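Local coordinates for pesticidal crystal protein Cry4Aa (Bacillus thuringiensis, PDB 2C9K) that kills mosquito larvae by binding midgut epithelial cells and promoting their colloid-osmotic lysis, at residues 3-8 with 34-39; 12-17 with 455-460; 58-63 with 205-210; 290-295 with 498-503; 526-531 with 558-563. All blocks are in the same frame, centred on the assembly; numbering follows the deposited sequence.

Contact 1. Residues 3-8 with 34-39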
# COMPACT_ATOMS: atom_id res chain seq x y z
N LEU A 3 13.41 8.35 3.72
CA LEU A 3 12.60 8.89 4.81
C LEU A 3 11.72 7.75 5.31
O LEU A 3 10.69 7.45 4.71
CB LEU A 3 11.76 10.07 4.30
CG LEU A 3 11.08 10.97 5.34
CD1 LEU A 3 11.88 11.02 6.64
CD2 LEU A 3 10.92 12.38 4.75
N SER A 4 12.13 7.12 6.41
CA SER A 4 11.43 5.97 6.97
C SER A 4 10.15 6.19 7.76
O SER A 4 9.46 5.23 8.08
CB SER A 4 12.40 5.16 7.83
OG SER A 4 12.81 5.89 8.97
N ALA A 5 9.83 7.43 8.09
CA ALA A 5 8.61 7.68 8.85
C ALA A 5 7.39 7.15 8.09
O ALA A 5 6.52 6.49 8.68
CB ALA A 5 8.45 9.16 9.13
N TYR A 6 7.32 7.44 6.79
CA TYR A 6 6.21 6.98 5.96
C TYR A 6 5.92 5.51 6.21
O TYR A 6 4.82 5.14 6.61
CB TYR A 6 6.55 7.16 4.47
CG TYR A 6 6.71 8.60 4.01
CD1 TYR A 6 7.47 8.90 2.88
CD2 TYR A 6 6.08 9.65 4.69
CE1 TYR A 6 7.60 10.21 2.44
CE2 TYR A 6 6.21 10.96 4.25
CZ TYR A 6 6.97 11.23 3.12
OH TYR A 6 7.12 12.53 2.68
N THR A 7 6.92 4.67 5.99
CA THR A 7 6.77 3.24 6.18
C THR A 7 6.65 2.80 7.65
O THR A 7 6.06 1.76 7.92
CB THR A 7 7.90 2.45 5.49
OG1 THR A 7 9.16 3.05 5.80
CG2 THR A 7 7.71 2.46 3.98
N ILE A 8 7.20 3.57 8.59
CA ILE A 8 7.09 3.21 10.01
C ILE A 8 5.71 3.56 10.57
O ILE A 8 5.09 2.77 11.27
CB ILE A 8 8.14 3.92 10.89
CG1 ILE A 8 9.55 3.40 10.59
CG2 ILE A 8 7.80 3.67 12.36
CD1 ILE A 8 10.63 4.19 11.28
N ILE A 34 4.72 9.61 18.31
CA ILE A 34 5.29 10.87 18.79
C ILE A 34 6.80 10.97 18.55
O ILE A 34 7.28 11.97 18.02
CB ILE A 34 5.01 11.07 20.29
CG1 ILE A 34 3.51 11.11 20.53
CG2 ILE A 34 5.63 12.37 20.76
CD1 ILE A 34 3.14 11.23 21.99
N PRO A 35 7.57 9.96 18.95
CA PRO A 35 9.03 9.97 18.75
C PRO A 35 9.42 9.99 17.26
O PRO A 35 10.45 10.56 16.88
CB PRO A 35 9.49 8.68 19.43
CG PRO A 35 8.48 8.49 20.51
CD PRO A 35 7.18 8.84 19.82
N VAL A 36 8.60 9.35 16.44
CA VAL A 36 8.85 9.27 15.00
C VAL A 36 8.46 10.56 14.27
O VAL A 36 9.12 10.96 13.30
CB VAL A 36 8.06 8.10 14.38
CG1 VAL A 36 8.18 8.13 12.87
CG2 VAL A 36 8.59 6.78 14.92
N LEU A 37 7.41 11.22 14.75
CA LEU A 37 6.93 12.46 14.15
C LEU A 37 7.42 13.73 14.84
O LEU A 37 7.28 14.84 14.31
CB LEU A 37 5.39 12.45 14.12
CG LEU A 37 4.75 11.37 13.25
CD1 LEU A 37 3.26 11.32 13.52
CD2 LEU A 37 5.02 11.66 11.79
N PHE A 38 8.00 13.59 16.03
CA PHE A 38 8.51 14.73 16.77
C PHE A 38 9.78 14.39 17.55
O PHE A 38 9.77 14.36 18.78
CB PHE A 38 7.46 15.25 17.75
CG PHE A 38 6.10 15.44 17.14
CD1 PHE A 38 5.16 14.42 17.19
CD2 PHE A 38 5.76 16.65 16.54
CE1 PHE A 38 3.89 14.60 16.65
CE2 PHE A 38 4.49 16.84 16.00
CZ PHE A 38 3.55 15.82 16.05
N PRO A 39 10.89 14.12 16.85
CA PRO A 39 12.17 13.79 17.48
C PRO A 39 12.83 14.97 18.22
O PRO A 39 13.66 14.77 19.12
CB PRO A 39 13.01 13.27 16.31
CG PRO A 39 12.47 14.05 15.15
CD PRO A 39 10.98 13.99 15.38
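V36 meets A5 and I8 with its two methyl branches, one for each residue. CG1 stands anti to the backbone N (chi1 173°) and lies 3.9 Å from CB of A5, while CG2, anti to the carbonyl carbon, lies 4.1 Å from CG2 of I8. A5 and I8 are three residues apart, about one helical turn, so the forked valine bridges two positions on one face of helix 5-16; its side chain and that of I8 cross obliquely. The CA atoms of A5 and V36 are only 6.4 Å apart, a close backbone approach consistent with the single methyl of alanine at this point. Contact thins out on the side of L37, whose side chain comes no nearer than 5.0 Å to the 3-8 segment and instead touches W47 and Q145. Whereas A5 and I8 are buried, V36 is partly exposed. No hydrogen bond joins the two segments, and V36, A5 and I8 account for nearly all of the 136 Å² buried between them. F50 of helix 46-58 also touches A5. This is apolar helix-to-helix packing between helices 5-16 and 29-37, as expected in the N-terminal helical-bundle domain of the three-domain delta-endotoxins.

Contact 2. Residues 12-17 with 455-460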
# COMPACT_ATOMS: atom_id res chain seq x y z
N THR A 12 3.13 0.84 12.23
CA THR A 12 2.59 0.90 13.58
C THR A 12 1.07 0.77 13.63
O THR A 12 0.52 0.15 14.53
CB THR A 12 2.96 2.20 14.27
OG1 THR A 12 4.37 2.41 14.14
CG2 THR A 12 2.60 2.15 15.74
N VAL A 13 0.41 1.38 12.66
CA VAL A 13 -1.05 1.33 12.58
C VAL A 13 -1.54 -0.10 12.32
O VAL A 13 -2.45 -0.57 12.99
CB VAL A 13 -1.58 2.29 11.47
CG1 VAL A 13 -3.07 2.13 11.30
CG2 VAL A 13 -1.26 3.72 11.84
N LEU A 14 -0.92 -0.78 11.35
CA LEU A 14 -1.27 -2.17 11.04
C LEU A 14 -1.19 -3.00 12.31
O LEU A 14 -2.11 -3.74 12.66
CB LEU A 14 -0.32 -2.75 9.99
CG LEU A 14 -0.57 -2.34 8.55
CD1 LEU A 14 0.64 -2.64 7.69
CD2 LEU A 14 -1.80 -3.06 8.02
N THR A 15 -0.06 -2.87 13.00
CA THR A 15 0.19 -3.58 14.25
C THR A 15 -0.78 -3.11 15.33
O THR A 15 -1.20 -3.88 16.18
CB THR A 15 1.62 -3.32 14.73
OG1 THR A 15 2.54 -3.76 13.73
CG2 THR A 15 1.90 -4.04 16.03
N GLY A 16 -1.13 -1.84 15.27
CA GLY A 16 -2.01 -1.26 16.26
C GLY A 16 -3.43 -1.77 16.33
O GLY A 16 -4.02 -1.80 17.41
N PHE A 17 -4.00 -2.15 15.19
CA PHE A 17 -5.37 -2.64 15.17
C PHE A 17 -5.49 -4.06 15.69
O PHE A 17 -6.56 -4.67 15.62
CB PHE A 17 -5.94 -2.56 13.75
CG PHE A 17 -6.26 -1.16 13.33
CD1 PHE A 17 -5.54 -0.54 12.32
CD2 PHE A 17 -7.26 -0.44 13.97
CE1 PHE A 17 -5.81 0.77 11.96
CE2 PHE A 17 -7.53 0.88 13.62
CZ PHE A 17 -6.80 1.48 12.61
N TRP A 455 7.39 -3.69 -6.01
CA TRP A 455 7.47 -3.97 -4.59
C TRP A 455 6.09 -4.04 -3.96
O TRP A 455 5.27 -3.15 -4.15
CB TRP A 455 8.28 -2.88 -3.88
CG TRP A 455 9.69 -2.75 -4.36
CD1 TRP A 455 10.15 -1.91 -5.32
CD2 TRP A 455 10.82 -3.53 -3.94
NE1 TRP A 455 11.50 -2.11 -5.53
CE2 TRP A 455 11.93 -3.10 -4.69
CE3 TRP A 455 10.99 -4.55 -2.99
CZ2 TRP A 455 13.20 -3.65 -4.52
CZ3 TRP A 455 12.26 -5.09 -2.82
CH2 TRP A 455 13.34 -4.65 -3.59
N THR A 456 5.82 -5.10 -3.21
CA THR A 456 4.54 -5.25 -2.54
C THR A 456 4.77 -5.09 -1.04
O THR A 456 5.89 -5.30 -0.56
CB THR A 456 3.90 -6.61 -2.84
OG1 THR A 456 4.86 -7.66 -2.61
CG2 THR A 456 3.42 -6.66 -4.27
N HIS A 457 3.74 -4.71 -0.30
CA HIS A 457 3.89 -4.52 1.14
C HIS A 457 4.10 -5.84 1.89
O HIS A 457 3.34 -6.80 1.69
CB HIS A 457 2.67 -3.81 1.72
CG HIS A 457 2.93 -3.17 3.04
ND1 HIS A 457 3.40 -1.88 3.16
CD2 HIS A 457 2.86 -3.66 4.29
CE1 HIS A 457 3.60 -1.60 4.44
NE2 HIS A 457 3.27 -2.67 5.15
N SER A 458 5.11 -5.88 2.75
CA SER A 458 5.41 -7.10 3.50
C SER A 458 4.38 -7.47 4.56
O SER A 458 4.62 -8.34 5.40
CB SER A 458 6.80 -7.00 4.15
OG SER A 458 6.80 -6.06 5.20
N SER A 459 3.23 -6.81 4.53
CA SER A 459 2.17 -7.12 5.48
C SER A 459 1.24 -8.15 4.88
O SER A 459 0.35 -8.67 5.56
CB SER A 459 1.37 -5.87 5.83
OG SER A 459 0.61 -5.43 4.71
N VAL A 460 1.43 -8.45 3.60
CA VAL A 460 0.59 -9.42 2.90
C VAL A 460 0.97 -10.84 3.30
O VAL A 460 2.15 -11.18 3.38
CB VAL A 460 0.72 -9.26 1.38
CG1 VAL A 460 -0.26 -10.20 0.66
CG2 VAL A 460 0.46 -7.80 0.99
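L14 overlaps the imidazole of H457 and the CB of S459 with a single methyl group, CD1. That methyl lies 3.7 Å from NE2 of H457 and 3.8 Å from CB of S459, sitting at the junction of the two side chains. It comes to the imidazole obliquely, and the leucine and histidine side chains point at each other from opposite directions. The leucine CG is anti to the carbonyl carbon (chi1 -78°), which carries the branched end out from helix 5-16. On the other side, a type I turn from H457 to V460, closed by V460 N to H457 O at 3.2 Å, directs both H457 and S459 at the leucine as strand 450-457 ends. The backbones stay well separated, with 8.2 Å between CA of L14 and CA of S459, and the buried surface is only 87 Å². The hydroxyl OG of S459 is satisfied elsewhere, by a hydrogen bond with the backbone N of L259. The H457 ring packs edge-to-face with that of H432, and L242 also touches L14. With no hydrogen bond across it, this link between the helical N-terminal domain and a sheet of the second domain is purely van der Waals; it imposes little directional constraint, and an apolar methyl beside NE2 would, if anything, probably favour the neutral imidazole slightly.

Contact 3. Residues 58-63 with 205-210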
# COMPACT_ATOMS: atom_id res chain seq x y z
N ILE A 58 8.18 17.27 -7.57
CA ILE A 58 7.31 18.01 -8.48
C ILE A 58 8.07 19.19 -9.08
O ILE A 58 7.67 19.75 -10.10
CB ILE A 58 6.07 18.53 -7.75
CG1 ILE A 58 5.24 17.35 -7.24
CG2 ILE A 58 5.24 19.39 -8.67
CD1 ILE A 58 3.98 17.75 -6.53
N LYS A 59 9.17 19.54 -8.42
CA LYS A 59 10.04 20.63 -8.83
C LYS A 59 9.36 21.94 -9.26
O LYS A 59 9.77 22.57 -10.22
CB LYS A 59 10.99 20.15 -9.94
CG LYS A 59 11.85 18.97 -9.51
CD LYS A 59 13.17 18.89 -10.29
CE LYS A 59 12.95 18.73 -11.80
NZ LYS A 59 14.23 18.81 -12.59
N LYS A 60 8.31 22.32 -8.53
CA LYS A 60 7.61 23.58 -8.79
C LYS A 60 7.95 24.45 -7.59
O LYS A 60 8.42 23.94 -6.58
CB LYS A 60 6.10 23.36 -8.89
CG LYS A 60 5.30 24.62 -9.18
CD LYS A 60 3.87 24.29 -9.61
CE LYS A 60 3.12 25.54 -10.05
NZ LYS A 60 1.82 25.20 -10.71
N GLU A 61 7.70 25.76 -7.67
CA GLU A 61 8.07 26.59 -6.54
C GLU A 61 7.07 27.52 -5.87
O GLU A 61 6.09 27.97 -6.48
CB GLU A 61 9.31 27.40 -6.91
CG GLU A 61 10.41 26.54 -7.50
CD GLU A 61 11.79 27.13 -7.26
OE1 GLU A 61 12.26 27.07 -6.10
OE2 GLU A 61 12.38 27.65 -8.23
N ILE A 62 7.35 27.78 -4.60
CA ILE A 62 6.59 28.69 -3.74
C ILE A 62 7.53 29.15 -2.64
O ILE A 62 8.50 28.47 -2.31
CB ILE A 62 5.35 28.03 -3.08
CG1 ILE A 62 5.79 26.97 -2.07
CG2 ILE A 62 4.43 27.47 -4.15
CD1 ILE A 62 4.66 26.47 -1.20
N ALA A 63 7.24 30.32 -2.07
CA ALA A 63 8.06 30.88 -1.01
C ALA A 63 8.19 29.91 0.16
O ALA A 63 7.21 29.39 0.68
CB ALA A 63 7.46 32.20 -0.53
N LEU A 205 -1.22 14.01 -9.01
CA LEU A 205 -1.00 13.05 -10.08
C LEU A 205 -1.34 13.76 -11.39
O LEU A 205 -0.62 13.62 -12.38
CB LEU A 205 -1.91 11.83 -9.89
CG LEU A 205 -1.29 10.43 -10.04
CD1 LEU A 205 0.02 10.33 -9.29
CD2 LEU A 205 -2.27 9.40 -9.53
N ASN A 206 -2.42 14.53 -11.38
CA ASN A 206 -2.85 15.25 -12.56
C ASN A 206 -1.98 16.47 -12.84
O ASN A 206 -1.84 16.89 -13.99
CB ASN A 206 -4.31 15.67 -12.41
CG ASN A 206 -4.77 16.58 -13.53
OD1 ASN A 206 -4.68 17.81 -13.41
ND2 ASN A 206 -5.25 15.99 -14.62
N LEU A 207 -1.40 17.04 -11.80
CA LEU A 207 -0.52 18.18 -11.98
C LEU A 207 0.66 17.71 -12.82
O LEU A 207 0.95 18.25 -13.89
CB LEU A 207 -0.02 18.70 -10.63
CG LEU A 207 1.04 19.79 -10.68
CD1 LEU A 207 0.49 21.01 -11.40
CD2 LEU A 207 1.49 20.15 -9.27
N ILE A 208 1.34 16.67 -12.34
CA ILE A 208 2.49 16.13 -13.05
C ILE A 208 2.14 15.71 -14.47
O ILE A 208 2.81 16.09 -15.42
CB ILE A 208 3.08 14.92 -12.31
CG1 ILE A 208 3.56 15.35 -10.92
CG2 ILE A 208 4.22 14.33 -13.12
CD1 ILE A 208 4.17 14.25 -10.10
N LYS A 209 1.08 14.93 -14.62
CA LYS A 209 0.66 14.42 -15.92
C LYS A 209 0.17 15.52 -16.85
O LYS A 209 -0.17 15.27 -18.00
CB LYS A 209 -0.44 13.38 -15.73
CG LYS A 209 -0.73 12.53 -16.95
CD LYS A 209 -1.78 11.48 -16.62
CE LYS A 209 -2.05 10.55 -17.78
NZ LYS A 209 -3.05 9.51 -17.42
N THR A 210 0.16 16.74 -16.34
CA THR A 210 -0.31 17.89 -17.11
C THR A 210 0.80 18.89 -17.41
O THR A 210 0.69 19.69 -18.33
CB THR A 210 -1.46 18.59 -16.34
OG1 THR A 210 -2.72 18.11 -16.83
CG2 THR A 210 -1.37 20.10 -16.46
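I58 and L207 set their side chains at about a right angle, touching through one methyl from each: CG2 of I58 lies 3.9 Å from CD2 of L207. The isoleucine methyl stands anti to its own backbone N, a consequence of chi1 at -63°, and the leucine reaches it because its CG is likewise anti to the backbone N (chi1 173°). A second, looser approach runs beside the first. CB of I208 points past the other segment rather than at it, yet the side chain brings CD1 to 4.4 Å from CG1 of I58. The isoleucine is thus met by two consecutive residues of helix 183-208, and its CA lies 6.9 Å from that of I208. K60 flanks the pair. Its extended side chain runs alongside, bringing NZ to 4.4 Å from CD1 of L207, with no hydrogen bond across the segments. The chain turns between these residues at K59, which leaves helix 46-58 with a positive phi of 45°. Y134 of helix 129-137 touches both I58 and L207, and its hydroxyl is hydrogen-bonded to the carbonyl O of K60. This apolar packing of two helix ends, with Y134 of a third helix against both, belongs to the helical-bundle N-terminal domain of the delta-endotoxins.

Contact 4. Residues 290-295 with 498-503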
# COMPACT_ATOMS: atom_id res chain seq x y z
N PRO A 290 -3.82 -4.31 -13.49
CA PRO A 290 -4.46 -4.87 -12.29
C PRO A 290 -4.48 -6.40 -12.37
O PRO A 290 -4.86 -6.97 -13.38
CB PRO A 290 -5.86 -4.28 -12.35
CG PRO A 290 -5.63 -2.95 -12.99
CD PRO A 290 -4.65 -3.27 -14.10
N HIS A 291 -4.06 -7.05 -11.30
CA HIS A 291 -4.02 -8.50 -11.27
C HIS A 291 -4.26 -9.02 -9.85
O HIS A 291 -4.39 -8.23 -8.91
CB HIS A 291 -2.65 -9.00 -11.74
CG HIS A 291 -1.51 -8.54 -10.89
ND1 HIS A 291 -0.61 -7.58 -11.30
CD2 HIS A 291 -1.12 -8.90 -9.64
CE1 HIS A 291 0.29 -7.38 -10.35
NE2 HIS A 291 0.00 -8.17 -9.34
N LEU A 292 -4.33 -10.34 -9.72
CA LEU A 292 -4.49 -11.00 -8.42
C LEU A 292 -3.09 -10.99 -7.82
O LEU A 292 -2.11 -11.22 -8.53
CB LEU A 292 -4.96 -12.44 -8.58
CG LEU A 292 -6.33 -12.71 -9.20
CD1 LEU A 292 -6.55 -14.23 -9.33
CD2 LEU A 292 -7.42 -12.06 -8.34
N PHE A 293 -2.99 -10.73 -6.53
CA PHE A 293 -1.68 -10.68 -5.88
C PHE A 293 -0.78 -11.86 -6.30
O PHE A 293 -1.23 -13.01 -6.33
CB PHE A 293 -1.85 -10.67 -4.36
CG PHE A 293 -0.61 -10.29 -3.63
CD1 PHE A 293 -0.31 -8.96 -3.41
CD2 PHE A 293 0.28 -11.26 -3.19
CE1 PHE A 293 0.87 -8.61 -2.76
CE2 PHE A 293 1.45 -10.91 -2.54
CZ PHE A 293 1.75 -9.59 -2.32
N THR A 294 0.48 -11.58 -6.63
CA THR A 294 1.40 -12.65 -7.02
C THR A 294 2.67 -12.67 -6.16
O THR A 294 3.12 -11.64 -5.66
CB THR A 294 1.86 -12.55 -8.52
OG1 THR A 294 2.63 -11.37 -8.72
CG2 THR A 294 0.67 -12.54 -9.45
N TRP A 295 3.24 -13.86 -6.00
CA TRP A 295 4.47 -14.03 -5.25
C TRP A 295 5.59 -14.42 -6.22
O TRP A 295 5.40 -15.25 -7.10
CB TRP A 295 4.29 -15.10 -4.18
CG TRP A 295 3.17 -14.81 -3.26
CD1 TRP A 295 1.87 -15.21 -3.39
CD2 TRP A 295 3.24 -14.05 -2.05
NE1 TRP A 295 1.13 -14.75 -2.33
CE2 TRP A 295 1.95 -14.04 -1.49
CE3 TRP A 295 4.27 -13.39 -1.39
CZ2 TRP A 295 1.66 -13.39 -0.30
CZ3 TRP A 295 3.98 -12.74 -0.20
CH2 TRP A 295 2.69 -12.75 0.33
N ASP A 498 -6.11 -3.16 -5.54
CA ASP A 498 -7.15 -3.35 -6.54
C ASP A 498 -8.37 -4.14 -6.07
O ASP A 498 -8.36 -4.72 -4.97
CB ASP A 498 -6.56 -4.00 -7.78
CG ASP A 498 -5.37 -3.23 -8.31
OD1 ASP A 498 -5.42 -1.98 -8.29
OD2 ASP A 498 -4.38 -3.86 -8.76
N LEU A 499 -9.40 -4.18 -6.91
CA LEU A 499 -10.64 -4.88 -6.61
C LEU A 499 -11.04 -5.84 -7.73
O LEU A 499 -10.57 -5.73 -8.86
CB LEU A 499 -11.79 -3.88 -6.43
CG LEU A 499 -11.54 -2.54 -5.75
CD1 LEU A 499 -12.70 -1.61 -6.07
CD2 LEU A 499 -11.40 -2.73 -4.25
N ILE A 500 -11.93 -6.78 -7.40
CA ILE A 500 -12.42 -7.76 -8.37
C ILE A 500 -13.75 -7.29 -8.95
O ILE A 500 -14.65 -6.90 -8.20
CB ILE A 500 -12.68 -9.16 -7.73
CG1 ILE A 500 -11.36 -9.86 -7.42
CG2 ILE A 500 -13.52 -10.02 -8.67
CD1 ILE A 500 -11.56 -11.27 -6.88
N ASP A 501 -13.86 -7.34 -10.28
CA ASP A 501 -15.09 -6.98 -10.99
C ASP A 501 -15.80 -8.33 -11.13
O ASP A 501 -15.71 -9.00 -12.15
CB ASP A 501 -14.75 -6.42 -12.38
CG ASP A 501 -15.91 -5.62 -12.99
OD1 ASP A 501 -17.08 -6.07 -12.87
OD2 ASP A 501 -15.64 -4.55 -13.60
N PHE A 502 -16.50 -8.71 -10.07
CA PHE A 502 -17.21 -9.98 -9.98
C PHE A 502 -18.33 -10.18 -11.00
O PHE A 502 -19.43 -9.65 -10.85
CB PHE A 502 -17.76 -10.12 -8.56
CG PHE A 502 -18.18 -11.52 -8.19
CD1 PHE A 502 -17.55 -12.63 -8.74
CD2 PHE A 502 -19.19 -11.72 -7.25
CE1 PHE A 502 -17.91 -13.92 -8.35
CE2 PHE A 502 -19.56 -13.01 -6.85
CZ PHE A 502 -18.91 -14.11 -7.41
N LYS A 503 -18.04 -10.95 -12.05
CA LYS A 503 -19.04 -11.24 -13.09
C LYS A 503 -19.57 -12.69 -13.00
O LYS A 503 -20.78 -12.93 -13.11
CB LYS A 503 -18.43 -11.00 -14.48
CG LYS A 503 -18.92 -9.74 -15.19
CD LYS A 503 -18.66 -8.49 -14.37
CE LYS A 503 -19.19 -7.23 -15.05
NZ LYS A 503 -18.39 -6.80 -16.23
O HOH W 1 -3.02 -5.88 -9.16
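At the interface between the second and third domains of the toxin, a water bridges the backbone of H291 and the carboxylate of D498. It accepts from H291 N at 2.7 Å and donates to D498 OD2 at 2.5 Å. The same water lies 3.5 Å above one face of the H291 ring, over its centre. D498 also approaches P290 directly, with OD2 3.7 Å from P290 CA and 3.9 Å from P290 CB. Its other oxygen, OD1, is hydrogen-bonded to the N of G491, so both ends of the carboxylate are engaged; ND1 of H291 is hydrogen-bonded to the backbone O of R289. Farther along, CD2 of L292 meets CD1 of I500 at 4.5 Å, a loose apolar contact between buried side chains. The direction from CA of P290 to CA of L292 makes 67° with that from CA of D498 to CA of I500. V488 of strand 487-489 touches P290, L292 and D498, Y322 of strand 313-322 packs on L292, and I602 of strand 600-609 lies against I500.

Contact 5. Residues 526-531 with 558-563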
# COMPACT_ATOMS: atom_id res chain seq x y z
N ALA A 526 -18.74 -2.83 -3.55
CA ALA A 526 -19.32 -1.64 -4.17
C ALA A 526 -20.25 -2.20 -5.25
O ALA A 526 -20.02 -3.30 -5.76
CB ALA A 526 -18.24 -0.78 -4.80
N SER A 527 -21.28 -1.45 -5.60
CA SER A 527 -22.22 -1.94 -6.60
C SER A 527 -23.22 -0.90 -7.04
O SER A 527 -23.79 -0.19 -6.22
CB SER A 527 -22.98 -3.15 -6.04
OG SER A 527 -24.02 -3.55 -6.92
N ASN A 528 -23.44 -0.80 -8.35
CA ASN A 528 -24.43 0.14 -8.85
C ASN A 528 -25.72 -0.67 -9.00
O ASN A 528 -26.08 -1.43 -8.10
CB ASN A 528 -23.99 0.76 -10.18
CG ASN A 528 -23.46 -0.26 -11.15
OD1 ASN A 528 -23.86 -1.42 -11.13
ND2 ASN A 528 -22.55 0.17 -12.03
N GLY A 529 -26.41 -0.52 -10.13
CA GLY A 529 -27.66 -1.24 -10.32
C GLY A 529 -28.78 -0.66 -9.47
O GLY A 529 -28.65 0.42 -8.91
N SER A 530 -29.89 -1.39 -9.36
CA SER A 530 -31.02 -0.90 -8.58
C SER A 530 -31.63 -2.00 -7.73
O SER A 530 -31.30 -3.18 -7.88
CB SER A 530 -32.10 -0.35 -9.49
OG SER A 530 -32.86 -1.42 -10.01
N ALA A 531 -32.56 -1.61 -6.87
CA ALA A 531 -33.24 -2.55 -5.99
C ALA A 531 -33.88 -3.73 -6.72
O ALA A 531 -34.02 -4.82 -6.15
CB ALA A 531 -34.29 -1.80 -5.16
N THR A 558 -20.80 4.70 -13.72
CA THR A 558 -19.95 3.59 -14.14
C THR A 558 -18.49 3.90 -13.86
O THR A 558 -17.62 3.07 -14.13
CB THR A 558 -20.09 3.34 -15.63
OG1 THR A 558 -19.63 4.49 -16.35
CG2 THR A 558 -21.54 3.05 -15.99
N ASP A 559 -18.22 5.08 -13.31
CA ASP A 559 -16.84 5.43 -13.02
C ASP A 559 -16.45 4.80 -11.69
O ASP A 559 -16.69 5.39 -10.62
CB ASP A 559 -16.66 6.94 -12.94
CG ASP A 559 -15.23 7.35 -13.21
OD1 ASP A 559 -14.31 6.57 -12.86
OD2 ASP A 559 -15.02 8.45 -13.77
N TYR A 560 -15.85 3.62 -11.77
CA TYR A 560 -15.43 2.88 -10.59
C TYR A 560 -14.08 3.37 -10.10
O TYR A 560 -13.76 3.20 -8.93
CB TYR A 560 -15.33 1.40 -10.92
CG TYR A 560 -16.45 0.91 -11.79
CD1 TYR A 560 -16.19 0.36 -13.04
CD2 TYR A 560 -17.77 1.02 -11.37
CE1 TYR A 560 -17.23 -0.07 -13.86
CE2 TYR A 560 -18.82 0.60 -12.18
CZ TYR A 560 -18.54 0.06 -13.42
OH TYR A 560 -19.58 -0.36 -14.22
N THR A 561 -13.31 3.95 -11.01
CA THR A 561 -11.98 4.44 -10.65
C THR A 561 -12.00 5.48 -9.55
O THR A 561 -11.09 5.52 -8.73
CB THR A 561 -11.24 5.06 -11.84
OG1 THR A 561 -12.20 5.42 -12.86
CG2 THR A 561 -10.21 4.09 -12.39
N ASN A 562 -13.02 6.33 -9.54
CA ASN A 562 -13.09 7.35 -8.52
C ASN A 562 -14.23 7.18 -7.53
O ASN A 562 -14.89 8.14 -7.15
CB ASN A 562 -13.11 8.75 -9.14
CG ASN A 562 -13.85 8.80 -10.47
OD1 ASN A 562 -15.02 8.41 -10.57
ND2 ASN A 562 -13.16 9.30 -11.51
N LEU A 563 -14.46 5.94 -7.10
CA LEU A 563 -15.50 5.65 -6.12
C LEU A 563 -15.11 6.32 -4.80
O LEU A 563 -13.93 6.40 -4.46
CB LEU A 563 -15.65 4.15 -5.89
CG LEU A 563 -16.25 3.29 -7.01
CD1 LEU A 563 -16.45 1.86 -6.51
CD2 LEU A 563 -17.58 3.88 -7.45
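A526 and L563 supply the apolar part of this contact: CB of the alanine lies 3.6 Å from CD1 of the leucine, and CB of each residue points toward the other segment. With chi1 at -70°, CG of L563 lies beside its backbone N and CD1 extends to A526. Both residues also touch L601 of strand 600-609 and F568. N528 and Y560 meet by van der Waals contact between polar side chains. ND2 of N528 comes in at the edge of the tyrosine ring, near its plane, 3.7 Å from OH and 3.8 Å from CE2 of Y560, with amide and ring planes 59° apart. No hydrogen bond links these two side chains: ND2 is hydrogen-bonded to the carbonyl O of G557, and OH to OG1 of T599. T599 is a shared neighbour, since its backbone N also makes a weak bond to OD1 of N528. Within the loop itself, the T558 carbonyl O lies over one face of the Y560 ring. Here the chain makes a type I turn from Y560 to L563, with a weak L563 N to Y560 O bond of 3.4 Å. The arrangement, a loop folded over the end of strand 517-527 and beside strand 600-609, suits the beta-sandwich third domain of the delta-endotoxins, related by family to galactose-binding-like domains.

How the contacts relate
From the N terminus, contact 1 closes the first short loop, joining helices 5-16 and 29-37. Contact 2 starts on the same helix 5-16 but reaches forward to 455-460, so its span crosses that of contact 1 and links the helical domain to the second domain. Contact 3 falls within that long span and ties helix ends inside the bundle. Contact 4 opens within it too but closes beyond it, crossing contact 2 and bridging the second and third domains. Contacts 2 and 4 touch directly, for instance through T456 and F293. Contact 5 follows in series, inside the third domain, its centre about 17 Å from that of contact 4, and both reach the same sheet.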